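Local coordinates for protein unsaturated glucuronyl hydrolase (Streptococcus agalactiae, PDB 2ZZR) that hydrolyses unsaturated disaccharides from chondroitin, hyaluronan and heparin, releasing the unsaturated uronic acid from the sugar it is linked to, at residues A[139-143]-A[181-185]; A[116-121]-A[393-397]. One frame throughout, in Å; residues are numbered along the deposited sequence.

Contact 1: A[139-143]-A[181-185]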
ATOM      1  N   THR A 139      -7.157   4.085  16.942  1.00 17.89           N
ATOM      2  CA  THR A 139      -7.690   4.087  15.574  1.00 17.87           C
ATOM      3  C   THR A 139      -8.712   5.211  15.354  1.00 17.88           C
ATOM      4  O   THR A 139      -8.617   5.963  14.373  1.00 17.63           O
ATOM      5  CB  THR A 139      -8.316   2.713  15.204  1.00 17.63           C
ATOM      6  OG1 THR A 139      -7.314   1.689  15.257  1.00 17.60           O
ATOM      7  CG2 THR A 139      -8.900   2.757  13.807  1.00 17.71           C
ATOM      8  N   ILE A 140      -9.685   5.331  16.259  1.00 17.83           N
ATOM      9  CA  ILE A 140     -10.715   6.362  16.125  1.00 18.03           C
ATOM     10  C   ILE A 140     -10.104   7.762  16.213  1.00 18.07           C
ATOM     11  O   ILE A 140     -10.430   8.634  15.408  1.00 17.66           O
ATOM     12  CB  ILE A 140     -11.876   6.182  17.141  1.00 18.05           C
ATOM     13  CG1 ILE A 140     -12.535   4.805  16.960  1.00 18.04           C
ATOM     14  CG2 ILE A 140     -12.911   7.308  16.998  1.00 18.73           C
ATOM     15  CD1 ILE A 140     -13.056   4.520  15.549  1.00 18.68           C
ATOM     16  N   LYS A 141      -9.196   7.956  17.166  1.00 18.12           N
ATOM     17  CA  LYS A 141      -8.501   9.239  17.302  1.00 18.14           C
ATOM     18  C   LYS A 141      -7.700   9.572  16.037  1.00 17.86           C
ATOM     19  O   LYS A 141      -7.707  10.717  15.583  1.00 17.61           O
ATOM     20  CB  LYS A 141      -7.617   9.252  18.554  1.00 18.15           C
ATOM     21  CG  LYS A 141      -8.415   9.364  19.852  1.00 18.95           C
ATOM     22  CD  LYS A 141      -7.520   9.189  21.067  1.00 20.19           C
ATOM     23  CE  LYS A 141      -8.298   9.453  22.357  1.00 21.45           C
ATOM     24  NZ  LYS A 141      -7.408   9.401  23.543  1.00 21.69           N
ATOM     25  N   ALA A 142      -7.042   8.562  15.463  1.00 17.78           N
ATOM     26  CA  ALA A 142      -6.331   8.708  14.184  1.00 17.50           C
ATOM     27  C   ALA A 142      -7.266   9.078  13.033  1.00 17.25           C
ATOM     28  O   ALA A 142      -6.919   9.915  12.200  1.00 17.34           O
ATOM     29  CB  ALA A 142      -5.553   7.437  13.851  1.00 17.54           C
ATOM     30  N   ALA A 143      -8.443   8.453  12.987  1.00 17.02           N
ATOM     31  CA  ALA A 143      -9.447   8.768  11.975  1.00 16.93           C
ATOM     32  C   ALA A 143      -9.864  10.238  12.078  1.00 17.09           C
ATOM     33  O   ALA A 143      -9.914  10.942  11.073  1.00 16.91           O
ATOM     34  CB  ALA A 143     -10.656   7.847  12.104  1.00 16.72           C
ATOM     35  N   LEU A 181      -9.074   3.690   6.769  1.00 12.52           N
ATOM     36  CA  LEU A 181      -9.218   4.096   8.168  1.00 13.13           C
ATOM     37  C   LEU A 181     -10.565   4.769   8.411  1.00 13.24           C
ATOM     38  O   LEU A 181     -11.213   4.537   9.438  1.00 13.48           O
ATOM     39  CB  LEU A 181      -8.066   5.046   8.543  1.00 12.68           C
ATOM     40  CG  LEU A 181      -8.086   5.781   9.888  1.00 12.59           C
ATOM     41  CD1 LEU A 181      -8.093   4.777  11.040  1.00 13.40           C
ATOM     42  CD2 LEU A 181      -6.885   6.706   9.978  1.00 13.25           C
ATOM     43  N   LEU A 182     -10.991   5.594   7.454  1.00 13.84           N
ATOM     44  CA  LEU A 182     -12.265   6.304   7.566  1.00 14.23           C
ATOM     45  C   LEU A 182     -13.472   5.382   7.399  1.00 14.64           C
ATOM     46  O   LEU A 182     -14.470   5.542   8.104  1.00 14.80           O
ATOM     47  CB  LEU A 182     -12.330   7.476   6.588  1.00 14.30           C
ATOM     48  CG  LEU A 182     -11.205   8.497   6.755  1.00 14.85           C
ATOM     49  CD1 LEU A 182     -11.383   9.622   5.752  1.00 16.37           C
ATOM     50  CD2 LEU A 182     -11.148   9.048   8.186  1.00 16.24           C
ATOM     51  N   PHE A 183     -13.381   4.416   6.483  1.00 14.75           N
ATOM     52  CA  PHE A 183     -14.438   3.409   6.345  1.00 15.28           C
ATOM     53  C   PHE A 183     -14.575   2.585   7.629  1.00 15.57           C
ATOM     54  O   PHE A 183     -15.690   2.236   8.019  1.00 15.86           O
ATOM     55  CB  PHE A 183     -14.198   2.484   5.149  1.00 15.22           C
ATOM     56  CG  PHE A 183     -14.483   3.122   3.801  1.00 15.45           C
ATOM     57  CD1 PHE A 183     -13.503   3.144   2.813  1.00 15.86           C
ATOM     58  CD2 PHE A 183     -15.736   3.671   3.514  1.00 15.44           C
ATOM     59  CE1 PHE A 183     -13.756   3.712   1.559  1.00 15.12           C
ATOM     60  CE2 PHE A 183     -16.001   4.244   2.265  1.00 15.25           C
ATOM     61  CZ  PHE A 183     -15.006   4.264   1.285  1.00 15.24           C
ATOM     62  N   PHE A 184     -13.447   2.283   8.273  1.00 15.71           N
ATOM     63  CA  PHE A 184     -13.458   1.571   9.558  1.00 16.44           C
ATOM     64  C   PHE A 184     -14.150   2.410  10.635  1.00 17.00           C
ATOM     65  O   PHE A 184     -15.021   1.912  11.361  1.00 17.16           O
ATOM     66  CB  PHE A 184     -12.038   1.194  10.002  1.00 16.52           C
ATOM     67  CG  PHE A 184     -11.980   0.574  11.376  1.00 16.42           C
ATOM     68  CD1 PHE A 184     -12.218  -0.786  11.545  1.00 16.23           C
ATOM     69  CD2 PHE A 184     -11.708   1.353  12.498  1.00 16.69           C
ATOM     70  CE1 PHE A 184     -12.181  -1.368  12.818  1.00 17.47           C
ATOM     71  CE2 PHE A 184     -11.668   0.782  13.774  1.00 16.84           C
ATOM     72  CZ  PHE A 184     -11.894  -0.581  13.930  1.00 16.66           C
ATOM     73  N   ALA A 185     -13.767   3.682  10.735  1.00 17.49           N
ATOM     74  CA  ALA A 185     -14.379   4.586  11.715  1.00 18.24           C
ATOM     75  C   ALA A 185     -15.885   4.698  11.505  1.00 18.66           C
ATOM     76  O   ALA A 185     -16.647   4.732  12.475  1.00 19.00           O
ATOM     77  CB  ALA A 185     -13.720   5.956  11.675  1.00 18.26           C
TER

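Contact 2: A[116-121]-A[393-397]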
ATOM      1  N   GLY A 116      -3.640   6.443   7.995  1.00 14.05           N
ATOM      2  CA  GLY A 116      -4.012   5.064   7.692  1.00 13.50           C
ATOM      3  C   GLY A 116      -2.814   4.138   7.616  1.00 13.05           C
ATOM      4  O   GLY A 116      -2.810   3.076   8.237  1.00 12.83           O
ATOM      5  N   PHE A 117      -1.785   4.530   6.868  1.00 12.46           N
ATOM      6  CA  PHE A 117      -0.540   3.754   6.831  1.00 12.88           C
ATOM      7  C   PHE A 117       0.006   3.518   8.240  1.00 12.81           C
ATOM      8  O   PHE A 117       0.529   2.442   8.539  1.00 13.37           O
ATOM      9  CB  PHE A 117       0.543   4.465   6.013  1.00 12.86           C
ATOM     10  CG  PHE A 117       0.369   4.361   4.515  1.00 13.46           C
ATOM     11  CD1 PHE A 117       0.691   5.442   3.700  1.00 13.78           C
ATOM     12  CD2 PHE A 117      -0.074   3.185   3.916  1.00 13.19           C
ATOM     13  CE1 PHE A 117       0.554   5.359   2.313  1.00 12.64           C
ATOM     14  CE2 PHE A 117      -0.211   3.092   2.527  1.00 14.12           C
ATOM     15  CZ  PHE A 117       0.108   4.179   1.729  1.00 13.27           C
ATOM     16  N   LEU A 118      -0.107   4.534   9.091  1.00 12.93           N
ATOM     17  CA  LEU A 118       0.424   4.461  10.446  1.00 13.42           C
ATOM     18  C   LEU A 118      -0.429   3.608  11.375  1.00 13.95           C
ATOM     19  O   LEU A 118       0.099   2.747  12.087  1.00 14.42           O
ATOM     20  CB  LEU A 118       0.597   5.868  11.029  1.00 13.59           C
ATOM     21  CG  LEU A 118       1.829   6.626  10.524  1.00 13.62           C
ATOM     22  CD1 LEU A 118       1.771   8.082  10.939  1.00 13.91           C
ATOM     23  CD2 LEU A 118       3.135   5.975  11.000  1.00 14.63           C
ATOM     24  N   TYR A 119      -1.739   3.840  11.357  1.00 14.13           N
ATOM     25  CA  TYR A 119      -2.635   3.272  12.369  1.00 14.26           C
ATOM     26  C   TYR A 119      -3.350   1.993  11.965  1.00 14.13           C
ATOM     27  O   TYR A 119      -3.720   1.198  12.825  1.00 13.93           O
ATOM     28  CB  TYR A 119      -3.607   4.333  12.893  1.00 14.73           C
ATOM     29  CG  TYR A 119      -2.884   5.284  13.824  1.00 15.06           C
ATOM     30  CD1 TYR A 119      -2.918   5.097  15.206  1.00 16.27           C
ATOM     31  CD2 TYR A 119      -2.107   6.330  13.319  1.00 14.95           C
ATOM     32  CE1 TYR A 119      -2.224   5.944  16.060  1.00 16.98           C
ATOM     33  CE2 TYR A 119      -1.404   7.181  14.167  1.00 15.66           C
ATOM     34  CZ  TYR A 119      -1.465   6.982  15.534  1.00 16.37           C
ATOM     35  OH  TYR A 119      -0.764   7.811  16.383  1.00 16.18           O
ATOM     36  N   THR A 120      -3.543   1.789  10.665  1.00 13.91           N
ATOM     37  CA  THR A 120      -4.249   0.586  10.196  1.00 13.50           C
ATOM     38  C   THR A 120      -3.490  -0.740  10.450  1.00 13.80           C
ATOM     39  O   THR A 120      -4.066  -1.661  11.047  1.00 13.96           O
ATOM     40  CB  THR A 120      -4.693   0.712   8.719  1.00 13.49           C
ATOM     41  OG1 THR A 120      -5.570   1.841   8.587  1.00 13.26           O
ATOM     42  CG2 THR A 120      -5.414  -0.569   8.268  1.00 13.05           C
ATOM     43  N   PRO A 121      -2.218  -0.849  10.003  1.00 14.28           N
ATOM     44  CA  PRO A 121      -1.474  -2.099  10.203  1.00 14.18           C
ATOM     45  C   PRO A 121      -0.972  -2.298  11.635  1.00 14.63           C
ATOM     46  O   PRO A 121      -0.456  -3.366  11.952  1.00 14.36           O
ATOM     47  CB  PRO A 121      -0.282  -1.968   9.247  1.00 14.33           C
ATOM     48  CG  PRO A 121      -0.571  -0.755   8.393  1.00 14.83           C
ATOM     49  CD  PRO A 121      -1.411   0.124   9.244  1.00 13.98           C
ATOM     50  N   TRP A 393      -7.360 -14.470   5.116  1.00 13.00           N
ATOM     51  CA  TRP A 393      -6.892 -13.378   5.967  1.00 13.06           C
ATOM     52  C   TRP A 393      -7.940 -12.280   6.153  1.00 13.09           C
ATOM     53  O   TRP A 393      -8.482 -11.754   5.182  1.00 12.84           O
ATOM     54  CB  TRP A 393      -5.573 -12.800   5.431  1.00 12.97           C
ATOM     55  CG  TRP A 393      -5.060 -11.658   6.267  1.00 13.42           C
ATOM     56  CD1 TRP A 393      -4.705 -11.700   7.585  1.00 13.72           C
ATOM     57  CD2 TRP A 393      -4.850 -10.303   5.837  1.00 14.04           C
ATOM     58  NE1 TRP A 393      -4.290 -10.451   8.007  1.00 13.72           N
ATOM     59  CE2 TRP A 393      -4.365  -9.579   6.954  1.00 14.42           C
ATOM     60  CE3 TRP A 393      -5.020  -9.633   4.616  1.00 13.78           C
ATOM     61  CZ2 TRP A 393      -4.052  -8.211   6.891  1.00 14.03           C
ATOM     62  CZ3 TRP A 393      -4.710  -8.270   4.554  1.00 13.25           C
ATOM     63  CH2 TRP A 393      -4.225  -7.579   5.685  1.00 13.96           C
ATOM     64  N   GLU A 394      -8.234 -11.961   7.413  1.00 13.27           N
ATOM     65  CA  GLU A 394      -9.097 -10.842   7.751  1.00 14.29           C
ATOM     66  C   GLU A 394      -8.317  -9.529   7.626  1.00 13.55           C
ATOM     67  O   GLU A 394      -7.376  -9.285   8.386  1.00 13.44           O
ATOM     68  CB  GLU A 394      -9.648 -10.989   9.177  1.00 14.20           C
ATOM     69  CG  GLU A 394     -10.699  -9.945   9.531  1.00 16.35           C
ATOM     70  CD  GLU A 394     -11.196 -10.034  10.972  1.00 17.75           C
ATOM     71  OE1 GLU A 394     -12.100  -9.249  11.328  1.00 21.55           O
ATOM     72  OE2 GLU A 394     -10.699 -10.892  11.744  1.00 23.10           O
ATOM     73  N   LEU A 395      -8.723  -8.683   6.678  1.00 13.26           N
ATOM     74  CA  LEU A 395      -7.977  -7.447   6.390  1.00 12.67           C
ATOM     75  C   LEU A 395      -7.877  -6.507   7.575  1.00 12.78           C
ATOM     76  O   LEU A 395      -8.878  -6.236   8.246  1.00 12.77           O
ATOM     77  CB  LEU A 395      -8.614  -6.692   5.218  1.00 12.47           C
ATOM     78  CG  LEU A 395      -8.135  -7.049   3.812  1.00 12.49           C
ATOM     79  CD1 LEU A 395      -8.359  -8.518   3.492  1.00 12.95           C
ATOM     80  CD2 LEU A 395      -8.853  -6.172   2.792  1.00 12.39           C
ATOM     81  N   TYR A 396      -6.674  -5.989   7.815  1.00 12.40           N
ATOM     82  CA  TYR A 396      -6.511  -4.862   8.741  1.00 12.64           C
ATOM     83  C   TYR A 396      -7.208  -3.641   8.155  1.00 12.55           C
ATOM     84  O   TYR A 396      -7.895  -2.904   8.872  1.00 13.02           O
ATOM     85  CB  TYR A 396      -5.028  -4.555   8.995  1.00 13.00           C
ATOM     86  CG  TYR A 396      -4.217  -5.745   9.492  1.00 13.17           C
ATOM     87  CD1 TYR A 396      -4.828  -6.780  10.212  1.00 13.72           C
ATOM     88  CD2 TYR A 396      -2.842  -5.823   9.263  1.00 12.59           C
ATOM     89  CE1 TYR A 396      -4.085  -7.866  10.676  1.00 14.83           C
ATOM     90  CE2 TYR A 396      -2.087  -6.905   9.731  1.00 13.00           C
ATOM     91  CZ  TYR A 396      -2.722  -7.924  10.434  1.00 14.18           C
ATOM     92  OH  TYR A 396      -1.992  -9.001  10.885  1.00 14.23           O
ATOM     93  N   TRP A 397      -7.043  -3.467   6.840  1.00 12.52           N
ATOM     94  CA  TRP A 397      -7.648  -2.371   6.065  1.00 12.35           C
ATOM     95  C   TRP A 397      -9.168  -2.390   6.106  1.00 12.60           C
ATOM     96  O   TRP A 397      -9.810  -3.427   6.334  1.00 12.29           O
ATOM     97  CB  TRP A 397      -7.175  -2.415   4.601  1.00 12.06           C
ATOM     98  CG  TRP A 397      -5.700  -2.599   4.488  1.00 11.99           C
ATOM     99  CD1 TRP A 397      -5.038  -3.768   4.259  1.00 11.09           C
ATOM    100  CD2 TRP A 397      -4.694  -1.590   4.648  1.00 11.30           C
ATOM    101  NE1 TRP A 397      -3.679  -3.553   4.254  1.00 11.91           N
ATOM    102  CE2 TRP A 397      -3.441  -2.223   4.490  1.00 11.87           C
ATOM    103  CE3 TRP A 397      -4.731  -0.208   4.900  1.00 12.21           C
ATOM    104  CZ2 TRP A 397      -2.232  -1.529   4.593  1.00 11.84           C
ATOM    105  CZ3 TRP A 397      -3.525   0.487   4.993  1.00 11.63           C
ATOM    106  CH2 TRP A 397      -2.294  -0.174   4.834  1.00 12.07           C
ATOM    107  OXT TRP A 397      -9.785  -1.340   5.901  1.00 12.71           O
TER

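Contact 1: A[139-143]-A[181-185]
T139 and F184 make the methyl-to-ring part of this contact. The methyl CG2 of T139 lies 3.4 Å from both CD2 and CE2 of F184, and the two side chains cross at about a right angle. A chi1 of -62° sets T139 OG1 beside the backbone N, where it is hydrogen-bonded to A135 O and T124 OG1, and leaves the methyl CG2 anti to that N, directed at helix 180-189. The same methyl also meets a leucine branch, T139 CG2 to L181 CD1 at 3.5 Å.

The helix axes approach to 9.3 Å and their N-to-C directions differ by 118°, a steeply inclined pairing of two helices in the alpha-helical barrel of the glycoside hydrolase family 88 enzymes. At the centre two alanines face each other, A143 CB to A185 CB at 3.6 Å.

Aliphatic packing supplies the rest. In L181, chi1 of 171° carries CG toward helix 133-147, where the two branches diverge: CD1 goes to T139, while CD2 comes 3.8 Å from A143 N and also reaches A142. L182 brings CD2 up to A143 O at 3.7 Å. On the other flank, I140 CD1 lies 4.1 Å from A185 CA. I140 and A185 both also touch Y194 on helix 192-209.

Contact 2: A[116-121]-A[393-397]
The indole of W397 receives the methyl CG2 of T120 over one face, 3.4 Å above the plane and displaced toward the rim, with the two side chains crossing at about a right angle. At its far end the indole meets a second ring: W397 CH2 lies at the edge of F117, near that ring's plane, 4.1 Å from F117 CD2. Y396 has one face occupied by W393, whose CZ2 sits 3.4 Å above the ring centre; seen from W393, Y396 CD2 lies at the edge of the indole, in its plane. The contact brings the C-terminal tail of the chain against helix 115-130 of the alpha-helical barrel.

P121 marks a kink in that helix, as its N has no bond to the preceding turn. Two of its atoms take part: P121 CG packs 4.0 Å from W397 CH2, and P121 CA lies 4.1 Å from Y396 CD2.

Polar groups of the tail are held by several helices, R128 of helix 115-130 among them. W397 NE1 bonds to E384, its OXT forms a salt bridge with R260 and its O a hydrogen bond with R128 NH1, while Y396 OH and W393 NE1 share E82 OE1. F117 also meets the substrate-binding W250 and lies close to the nucleophile D114, and so links W397 to the active site.

With T120 OG1 at chi1 -60°, the methyl CG2 falls anti to the backbone N and touches both the indole and the backbone of the tail: T120 CG2 is 3.5 Å from W397 CE3 and also 3.5 Å from Y396 O.

Overall arrangement
The two contacts lie on the same side of the chain's centre, their own centres about 11 Å apart. Along the chain the order is 116-121, 139-143, 181-185 and 393-397, so contact 2 joins the chain's end to helix 115-130 and contact 1 falls between its two segments. Helices 115-130 and 133-147 are consecutive, and the contacts touch directly: A142 CB is 3.4 Å from Y119 CG, and L181 CD2 is 3.8 Å from G116 N. R128 of helix 115-130 touches F184 and bonds to W397 O. Helix 115-130, which adjoins the catalytic D114, is thereby packed by neighbouring barrel helices and by the C-terminal tail.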